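Local structure of Lys-gingipain W83 (Porphyromonas gingivalis, 3M1H) at residues G79-A90 / A137-L148. The protein is a secreted cysteine protease that cleaves after lysine and may act as a virulence factor, represented here by its K3 cleaved adhesin domain, a calcium-binding module. Sequence-based numbering, arbitrary orientation.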
loop_
_atom_site.group_PDB
_atom_site.type_symbol
_atom_site.label_atom_id
_atom_site.label_comp_id
_atom_site.label_asym_id
_atom_site.label_seq_id
_atom_site.Cartn_x
_atom_site.Cartn_y
_atom_site.Cartn_z
ATOM N N GLY A 79 -15.654 8.485 9.157
ATOM C CA GLY A 79 -14.333 9.074 9.330
ATOM C C GLY A 79 -13.633 9.405 8.036
ATOM O O GLY A 79 -14.200 9.314 6.938
ATOM N N THR A 80 -12.361 9.821 8.162
ATOM C CA THR A 80 -11.555 10.261 7.028
ATOM C C THR A 80 -10.185 9.590 7.110
ATOM O O THR A 80 -9.526 9.650 8.172
ATOM C CB THR A 80 -11.342 11.784 6.981
ATOM O OG1 THR A 80 -12.630 12.420 7.064
ATOM C CG2 THR A 80 -10.590 12.204 5.677
ATOM N N LEU A 81 -9.815 8.970 5.993
ATOM C CA LEU A 81 -8.507 8.363 5.808
ATOM C C LEU A 81 -7.645 9.303 5.004
ATOM O O LEU A 81 -8.070 9.777 3.931
ATOM C CB LEU A 81 -8.641 7.035 5.047
ATOM C CG LEU A 81 -7.388 6.381 4.470
ATOM C CD1 LEU A 81 -6.496 5.853 5.570
ATOM C CD2 LEU A 81 -7.732 5.236 3.482
ATOM N N THR A 82 -6.411 9.524 5.464
ATOM C CA THR A 82 -5.355 10.078 4.629
ATOM C C THR A 82 -4.133 9.191 4.701
ATOM O O THR A 82 -3.894 8.506 5.694
ATOM C CB THR A 82 -4.930 11.520 5.018
ATOM O OG1 THR A 82 -4.414 11.525 6.351
ATOM C CG2 THR A 82 -6.108 12.474 4.977
ATOM N N PHE A 83 -3.398 9.185 3.606
ATOM C CA PHE A 83 -2.188 8.385 3.491
ATOM C C PHE A 83 -1.326 8.941 2.386
ATOM O O PHE A 83 -1.802 9.724 1.540
ATOM C CB PHE A 83 -2.506 6.895 3.274
ATOM C CG PHE A 83 -3.226 6.580 1.973
ATOM C CD1 PHE A 83 -2.521 6.291 0.828
ATOM C CD2 PHE A 83 -4.610 6.623 1.915
ATOM C CE1 PHE A 83 -3.183 6.001 -0.378
ATOM C CE2 PHE A 83 -5.277 6.308 0.701
ATOM C CZ PHE A 83 -4.564 6.027 -0.416
ATOM N N TRP A 84 -0.071 8.505 2.369
ATOM C CA TRP A 84 0.871 8.899 1.336
ATOM C C TRP A 84 1.316 7.687 0.520
ATOM O O TRP A 84 1.533 6.583 1.080
ATOM C CB TRP A 84 2.071 9.590 1.949
ATOM C CG TRP A 84 1.754 10.887 2.651
ATOM C CD1 TRP A 84 1.204 11.052 3.887
ATOM C CD2 TRP A 84 2.008 12.192 2.140
ATOM N NE1 TRP A 84 1.094 12.407 4.176
ATOM C CE2 TRP A 84 1.595 13.117 3.124
ATOM C CE3 TRP A 84 2.548 12.667 0.948
ATOM C CZ2 TRP A 84 1.716 14.492 2.932
ATOM C CZ3 TRP A 84 2.647 14.035 0.755
ATOM C CH2 TRP A 84 2.230 14.923 1.760
ATOM N N VAL A 85 1.458 7.896 -0.789
ATOM C CA VAL A 85 1.774 6.823 -1.723
ATOM C C VAL A 85 2.811 7.297 -2.711
ATOM O O VAL A 85 2.806 8.480 -3.089
ATOM C CB VAL A 85 0.516 6.301 -2.441
ATOM C CG1 VAL A 85 -0.193 7.400 -3.246
ATOM C CG2 VAL A 85 0.835 5.129 -3.354
ATOM N N CYS A 86 3.739 6.421 -3.104
ATOM C CA CYS A 86 4.585 6.711 -4.242
ATOM C C CYS A 86 5.013 5.435 -4.947
ATOM O O CYS A 86 4.952 4.332 -4.371
ATOM C CB CYS A 86 5.828 7.519 -3.829
ATOM S SG CYS A 86 7.166 6.626 -2.990
ATOM N N ALA A 87 5.493 5.599 -6.177
ATOM C CA ALA A 87 6.166 4.555 -6.866
ATOM C C ALA A 87 7.604 4.495 -6.411
ATOM O O ALA A 87 8.308 5.525 -6.390
ATOM C CB ALA A 87 6.091 4.827 -8.411
ATOM N N GLN A 88 8.126 3.324 -6.085
ATOM C CA GLN A 88 9.543 3.267 -5.694
ATOM C C GLN A 88 10.546 3.643 -6.806
ATOM O O GLN A 88 11.570 4.249 -6.551
ATOM C CB GLN A 88 9.921 1.885 -5.112
ATOM C CG GLN A 88 11.399 1.746 -4.795
ATOM C CD GLN A 88 11.891 2.746 -3.768
ATOM O OE1 GLN A 88 11.076 3.343 -3.074
ATOM N NE2 GLN A 88 13.203 2.934 -3.667
ATOM N N ASP A 89 10.209 3.276 -8.043
ATOM C CA ASP A 89 10.993 3.691 -9.191
ATOM C C ASP A 89 10.148 4.668 -9.994
ATOM O O ASP A 89 9.182 4.244 -10.612
ATOM C CB ASP A 89 11.379 2.460 -10.023
ATOM C CG ASP A 89 12.423 2.774 -11.093
ATOM O OD1 ASP A 89 12.479 3.936 -11.562
ATOM O OD2 ASP A 89 13.161 1.840 -11.470
ATOM N N ALA A 90 10.510 5.958 -9.976
ATOM C CA ALA A 90 9.766 6.976 -10.723
ATOM C C ALA A 90 9.604 6.620 -12.205
ATOM O O ALA A 90 8.684 7.115 -12.832
ATOM C CB ALA A 90 10.441 8.353 -10.592
ATOM N N ALA A 137 15.686 7.689 -9.275
ATOM C CA ALA A 137 14.951 8.425 -8.267
ATOM C C ALA A 137 13.678 7.694 -7.872
ATOM O O ALA A 137 13.040 6.981 -8.662
ATOM C CB ALA A 137 14.637 9.828 -8.751
ATOM N N GLN A 138 13.311 7.886 -6.623
ATOM C CA GLN A 138 11.999 7.508 -6.169
ATOM C C GLN A 138 10.923 8.416 -6.779
ATOM O O GLN A 138 11.172 9.596 -7.069
ATOM C CB GLN A 138 12.036 7.604 -4.627
ATOM C CG GLN A 138 11.128 6.736 -3.883
ATOM C CD GLN A 138 11.237 6.958 -2.374
ATOM O OE1 GLN A 138 11.331 8.088 -1.896
ATOM N NE2 GLN A 138 11.168 5.867 -1.622
ATOM N N GLY A 139 9.723 7.891 -6.949
ATOM C CA GLY A 139 8.602 8.691 -7.373
ATOM C C GLY A 139 8.246 9.689 -6.289
ATOM O O GLY A 139 8.577 9.500 -5.113
ATOM N N THR A 140 7.520 10.720 -6.696
ATOM C CA THR A 140 6.996 11.705 -5.775
ATOM C C THR A 140 5.961 11.088 -4.823
ATOM O O THR A 140 5.105 10.315 -5.222
ATOM C CB THR A 140 6.313 12.867 -6.528
ATOM O OG1 THR A 140 7.217 13.413 -7.490
ATOM C CG2 THR A 140 5.880 13.972 -5.547
ATOM N N TRP A 141 6.076 11.419 -3.540
ATOM C CA TRP A 141 5.054 11.092 -2.564
ATOM C C TRP A 141 3.868 12.018 -2.744
ATOM O O TRP A 141 4.028 13.256 -2.739
ATOM C CB TRP A 141 5.573 11.235 -1.136
ATOM C CG TRP A 141 6.564 10.159 -0.729
ATOM C CD1 TRP A 141 7.934 10.241 -0.754
ATOM C CD2 TRP A 141 6.252 8.873 -0.200
ATOM N NE1 TRP A 141 8.489 9.078 -0.281
ATOM C CE2 TRP A 141 7.480 8.217 0.057
ATOM C CE3 TRP A 141 5.055 8.192 0.059
ATOM C CZ2 TRP A 141 7.541 6.921 0.567
ATOM C CZ3 TRP A 141 5.117 6.903 0.577
ATOM C CH2 TRP A 141 6.356 6.286 0.805
ATOM N N TYR A 142 2.684 11.423 -2.805
ATOM C CA TYR A 142 1.430 12.145 -2.919
ATOM C C TYR A 142 0.503 11.730 -1.804
ATOM O O TYR A 142 0.396 10.527 -1.490
ATOM C CB TYR A 142 0.759 11.816 -4.260
ATOM C CG TYR A 142 1.465 12.392 -5.460
ATOM C CD1 TYR A 142 1.274 13.720 -5.823
ATOM C CD2 TYR A 142 2.288 11.607 -6.247
ATOM C CE1 TYR A 142 1.894 14.253 -6.934
ATOM C CE2 TYR A 142 2.931 12.123 -7.356
ATOM C CZ TYR A 142 2.737 13.450 -7.698
ATOM O OH TYR A 142 3.372 13.972 -8.797
ATOM N N GLN A 143 -0.150 12.716 -1.180
ATOM C CA GLN A 143 -1.162 12.418 -0.172
ATOM C C GLN A 143 -2.536 12.227 -0.796
ATOM O O GLN A 143 -2.934 13.018 -1.677
ATOM C CB GLN A 143 -1.243 13.526 0.906
ATOM C CG GLN A 143 -1.961 13.056 2.152
ATOM C CD GLN A 143 -2.035 14.100 3.228
ATOM O OE1 GLN A 143 -2.169 15.283 2.920
ATOM N NE2 GLN A 143 -1.948 13.683 4.488
ATOM N N LYS A 144 -3.238 11.193 -0.355
ATOM C CA LYS A 144 -4.594 10.861 -0.795
ATOM C C LYS A 144 -5.547 10.946 0.374
ATOM O O LYS A 144 -5.149 10.714 1.537
ATOM C CB LYS A 144 -4.653 9.434 -1.383
ATOM C CG LYS A 144 -3.631 9.113 -2.457
ATOM C CD LYS A 144 -3.986 9.813 -3.756
ATOM C CE LYS A 144 -2.815 9.768 -4.699
ATOM N NZ LYS A 144 -3.205 10.304 -6.049
ATOM N N THR A 145 -6.802 11.304 0.089
ATOM C CA THR A 145 -7.843 11.457 1.091
ATOM C C THR A 145 -9.057 10.663 0.664
ATOM O O THR A 145 -9.506 10.806 -0.483
ATOM C CB THR A 145 -8.201 12.954 1.297
ATOM O OG1 THR A 145 -7.025 13.661 1.716
ATOM C CG2 THR A 145 -9.284 13.143 2.337
ATOM N N VAL A 146 -9.531 9.790 1.548
ATOM C CA VAL A 146 -10.680 8.919 1.263
ATOM C C VAL A 146 -11.689 9.015 2.402
ATOM O O VAL A 146 -11.355 8.897 3.565
ATOM C CB VAL A 146 -10.219 7.451 1.122
ATOM C CG1 VAL A 146 -11.400 6.552 0.854
ATOM C CG2 VAL A 146 -9.139 7.299 0.057
ATOM N N GLN A 147 -12.952 9.251 2.091
ATOM C CA GLN A 147 -13.970 9.282 3.115
ATOM C C GLN A 147 -14.478 7.880 3.437
ATOM O O GLN A 147 -14.702 7.090 2.525
ATOM C CB GLN A 147 -15.132 10.193 2.685
ATOM C CG GLN A 147 -14.689 11.606 2.291
ATOM C CD GLN A 147 -13.923 12.352 3.404
ATOM O OE1 GLN A 147 -14.129 12.112 4.587
ATOM N NE2 GLN A 147 -13.013 13.256 2.998
ATOM N N LEU A 148 -14.616 7.594 4.718
ATOM C CA LEU A 148 -14.983 6.268 5.227
ATOM C C LEU A 148 -16.414 6.283 5.779
ATOM O O LEU A 148 -16.748 7.085 6.637
ATOM C CB LEU A 148 -14.023 5.774 6.323
ATOM C CG LEU A 148 -12.536 5.715 5.968
ATOM C CD1 LEU A 148 -11.724 5.335 7.187
ATOM C CD2 LEU A 148 -12.240 4.807 4.756
HETATM O O HOH W 1 -1.700 11.150 6.195
HETATM O O HOH W 2 5.089 8.353 -7.185
HETATM O O HOH W 3 14.451 4.617 -9.763
#
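Trp84 lies with its indole against the side chain of Gln143, across two antiparallel strands, 79-87 and 142-148, of the adhesin domain's beta jelly roll. CB of Gln143 sits over the centre of the six-membered ring, 3.5 Å from its centroid, and the amide continues across the indole with its plane 27° from the ring's. With CG anti to the backbone N (chi1 -163°), an extended glutamine can follow the flat indole in this way. Its NE2 gives a hydrogen to a water that also bonds OG1 of Thr82.

Further along the same face, OG1 of Thr80 donates to OE1 of Gln147 at 2.9 Å. Threonines such as Thr80, Thr82 and Thr145 suit this more exposed face, their branched CB favouring the extended strand.

The other face looks into the sandwich. CB of Lys144 rests over the Phe83 ring, offset toward the rim, and CG2 of Val146 meets that ring near its plane. The lysine thus lends its methylenes to an apolar neighbour while NZ reaches a salt bridge with Glu118. Leu81 and Leu148 extend the apolar surface, both touching Val155 of the opposing sheet.

Eight backbone hydrogen bonds, two at each of Gly79-Leu148, Leu81-Val146, Phe83-Lys144 and Val85-Tyr142, fix this register. Strand 167-177 pairs with the other edge of 79-87. Beyond the regular pairing, Gly139 N bonds Ala87 O at 2.8 Å, and NE2 of Gln138 donates almost straight to OE1 of Gln88, which also accepts from Asn169, while the same NE2 also bonds the backbone O of Ala42.

Trp141 lies near the calcium ligand Asp171, and His44 meets both tryptophans. The small, polarisable thiol of Cys86 fits closely over the Trp141 indole: SG stands 3.5 Å from the centroid of the six-membered ring, 15° off its normal.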